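Local structure of BfpC (Escherichia coli, 3VHJ) at residues C86-A91 against W96-V101. The protein takes part in type IV pilus biogenesis as a membrane protein, of which this chain is the N-terminal cytoplasmic domain. The protein carries 1 engineered substitution. Residues are numbered along the deposited sequence; the frame is centred on the assembly and turned at random.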
ATOM      1  N   CYS A  86       6.076   8.717   2.203  1.00 17.98           N
ATOM      2  CA  CYS A  86       4.693   8.743   1.767  1.00 20.12           C
ATOM      3  C   CYS A  86       4.708   9.441   0.416  1.00 20.42           C
ATOM      4  O   CYS A  86       5.705  10.055   0.041  1.00 18.85           O
ATOM      5  CB  CYS A  86       3.813   9.518   2.751  1.00 19.78           C
ATOM      6  SG  CYS A  86       3.762  11.300   2.477  1.00 20.19           S
ATOM      7  N   GLY A  87       3.615   9.338  -0.324  1.00 21.76           N
ATOM      8  CA  GLY A  87       3.581  10.000  -1.611  1.00 20.80           C
ATOM      9  C   GLY A  87       2.308   9.793  -2.395  1.00 19.69           C
ATOM     10  O   GLY A  87       1.546   8.859  -2.140  1.00 18.43           O
ATOM     11  N   LEU A  88       2.087  10.704  -3.337  1.00 19.71           N
ATOM     12  CA  LEU A  88       0.948  10.681  -4.242  1.00 19.76           C
ATOM     13  C   LEU A  88       1.607  10.326  -5.575  1.00 20.71           C
ATOM     14  O   LEU A  88       2.505  11.034  -6.034  1.00 20.98           O
ATOM     15  CB  LEU A  88       0.313  12.070  -4.316  1.00 21.48           C
ATOM     16  CG  LEU A  88      -0.755  12.326  -5.380  1.00 21.97           C
ATOM     17  CD1 LEU A  88      -1.965  11.439  -5.149  1.00 22.00           C
ATOM     18  CD2 LEU A  88      -1.153  13.801  -5.330  1.00 24.28           C
ATOM     19  N   PHE A  89       1.173   9.228  -6.185  1.00 19.91           N
ATOM     20  CA  PHE A  89       1.775   8.768  -7.433  1.00 19.97           C
ATOM     21  C   PHE A  89       0.765   8.325  -8.477  1.00 19.42           C
ATOM     22  O   PHE A  89      -0.213   7.656  -8.162  1.00 19.39           O
ATOM     23  CB  PHE A  89       2.664   7.546  -7.184  1.00 20.19           C
ATOM     24  CG  PHE A  89       3.787   7.766  -6.217  1.00 21.79           C
ATOM     25  CD1 PHE A  89       5.007   8.267  -6.652  1.00 21.41           C
ATOM     26  CD2 PHE A  89       3.653   7.386  -4.885  1.00 22.31           C
ATOM     27  CE1 PHE A  89       6.083   8.375  -5.777  1.00 22.32           C
ATOM     28  CE2 PHE A  89       4.723   7.492  -4.004  1.00 20.41           C
ATOM     29  CZ  PHE A  89       5.938   7.984  -4.450  1.00 19.97           C
ATOM     30  N   PRO A  90       1.005   8.677  -9.747  1.00 22.23           N
ATOM     31  CA  PRO A  90       0.093   8.270 -10.818  1.00 21.94           C
ATOM     32  C   PRO A  90       0.604   6.907 -11.288  1.00 20.66           C
ATOM     33  O   PRO A  90       1.809   6.745 -11.483  1.00 20.65           O
ATOM     34  CB  PRO A  90       0.316   9.323 -11.910  1.00 22.13           C
ATOM     35  CG  PRO A  90       1.238  10.367 -11.281  1.00 25.82           C
ATOM     36  CD  PRO A  90       2.007   9.632 -10.243  1.00 22.03           C
ATOM     37  N   ALA A  91      -0.282   5.928 -11.443  1.00 20.26           N
ATOM     38  CA  ALA A  91       0.139   4.619 -11.944  1.00 20.62           C
ATOM     39  C   ALA A  91       0.042   4.749 -13.463  1.00 22.50           C
ATOM     40  O   ALA A  91      -0.372   5.795 -13.965  1.00 23.11           O
ATOM     41  CB  ALA A  91      -0.790   3.519 -11.444  1.00 19.95           C
ATOM     42  N   TRP A  96      -4.550   6.581  -9.523  1.00 19.87           N
ATOM     43  CA  TRP A  96      -3.708   7.377  -8.646  1.00 20.14           C
ATOM     44  C   TRP A  96      -3.506   6.629  -7.344  1.00 18.76           C
ATOM     45  O   TRP A  96      -4.450   6.074  -6.787  1.00 19.31           O
ATOM     46  CB  TRP A  96      -4.337   8.742  -8.380  1.00 21.13           C
ATOM     47  CG  TRP A  96      -4.195   9.636  -9.560  1.00 23.70           C
ATOM     48  CD1 TRP A  96      -5.010   9.690 -10.658  1.00 24.48           C
ATOM     49  CD2 TRP A  96      -3.118  10.539  -9.811  1.00 25.06           C
ATOM     50  NE1 TRP A  96      -4.497  10.571 -11.581  1.00 26.72           N
ATOM     51  CE2 TRP A  96      -3.336  11.106 -11.086  1.00 26.08           C
ATOM     52  CE3 TRP A  96      -1.984  10.925  -9.082  1.00 25.02           C
ATOM     53  CZ2 TRP A  96      -2.462  12.039 -11.649  1.00 27.38           C
ATOM     54  CZ3 TRP A  96      -1.115  11.854  -9.641  1.00 27.64           C
ATOM     55  CH2 TRP A  96      -1.361  12.399 -10.914  1.00 28.00           C
ATOM     56  N   LEU A  97      -2.268   6.629  -6.866  1.00 16.63           N
ATOM     57  CA  LEU A  97      -1.916   5.927  -5.643  1.00 18.12           C
ATOM     58  C   LEU A  97      -1.425   6.867  -4.546  1.00 17.40           C
ATOM     59  O   LEU A  97      -0.702   7.820  -4.817  1.00 17.37           O
ATOM     60  CB  LEU A  97      -0.807   4.915  -5.944  1.00 16.67           C
ATOM     61  CG  LEU A  97      -1.026   3.971  -7.130  1.00 18.08           C
ATOM     62  CD1 LEU A  97       0.237   3.142  -7.344  1.00 17.34           C
ATOM     63  CD2 LEU A  97      -2.239   3.078  -6.874  1.00 17.06           C
ATOM     64  N   VAL A  98      -1.841   6.601  -3.311  1.00 16.80           N
ATOM     65  CA  VAL A  98      -1.387   7.381  -2.166  1.00 16.29           C
ATOM     66  C   VAL A  98      -0.885   6.334  -1.182  1.00 17.04           C
ATOM     67  O   VAL A  98      -1.651   5.488  -0.727  1.00 16.33           O
ATOM     68  CB  VAL A  98      -2.518   8.198  -1.517  1.00 16.64           C
ATOM     69  CG1 VAL A  98      -1.972   8.958  -0.299  1.00 17.12           C
ATOM     70  CG2 VAL A  98      -3.084   9.186  -2.535  1.00 18.77           C
ATOM     71  N   ILE A  99       0.404   6.388  -0.869  1.00 17.82           N
ATOM     72  CA  ILE A  99       1.005   5.410   0.022  1.00 18.39           C
ATOM     73  C   ILE A  99       1.776   6.048   1.166  1.00 17.28           C
ATOM     74  O   ILE A  99       2.101   7.226   1.123  1.00 17.19           O
ATOM     75  CB  ILE A  99       1.948   4.475  -0.765  1.00 18.40           C
ATOM     76  CG1 ILE A  99       3.159   5.247  -1.274  1.00 21.05           C
ATOM     77  CG2 ILE A  99       1.208   3.885  -1.963  1.00 21.51           C
ATOM     78  CD1 ILE A  99       4.142   4.391  -2.045  1.00 22.11           C
ATOM     79  N   GLY A 100       2.062   5.253   2.192  1.00 16.57           N
ATOM     80  CA  GLY A 100       2.792   5.753   3.343  1.00 16.58           C
ATOM     81  C   GLY A 100       3.306   4.611   4.199  1.00 16.78           C
ATOM     82  O   GLY A 100       2.547   3.709   4.552  1.00 16.90           O
ATOM     83  N   VAL A 101       4.598   4.646   4.518  1.00 18.84           N
ATOM     84  CA  VAL A 101       5.235   3.614   5.338  1.00 17.32           C
ATOM     85  C   VAL A 101       5.968   4.329   6.474  1.00 18.89           C
ATOM     86  O   VAL A 101       6.702   5.296   6.237  1.00 17.45           O
ATOM     87  CB  VAL A 101       6.228   2.787   4.489  1.00 19.63           C
ATOM     88  CG1 VAL A 101       6.962   1.784   5.358  1.00 18.11           C
ATOM     89  CG2 VAL A 101       5.475   2.068   3.378  1.00 18.58           C
TER
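Trp96 lays one face of its indole against Pro90: CB of the proline sits 3.7 Å from the centroid of the six-membered ring and 13° off its normal, a CH-pi contact. With CG anti to its own carbonyl carbon (chi1 -75°), the tryptophan sends its benzo part across to the partner strand, where CE3 also meets CD1 of Leu88 at 4.0 Å. Replacing this indole by an alanine would probably uncover the Pro90 ring and leave Leu88 CD1 with Val98 as its remaining side-chain neighbour across the pair. Leu97 exchanges two nearly straight backbone hydrogen bonds with Phe89, the shorter running 2.6 Å from Leu97 N to Phe89 O. The N-to-C directions of 86-90 and 96-101 differ by 162°, the antiparallel run of a beta hairpin; these are the two inner strands of a four-stranded mixed sheet flanked by 107-113 and 135-137. On the face of Trp96 and Leu88, Val98 brings CG2 to 3.6 Å from Leu88 CD1, and helix 116-127 packs over this side. Ile99 works on the other face, its CD1 3.7 Å from CE2 of the Phe89 ring, which reaches back over Gly87; a CB on that glycine would collide with CE2. Ile99 also closes a second pair of backbone bonds, Gly87 N to Ile99 O and Ile99 N to Gly87 O, both 3.0 Å, the first more bent and tilted from the carbonyl plane. Gly100 and Cys86 form a non-hydrogen-bonded pair, their CA atoms 3.9 Å apart.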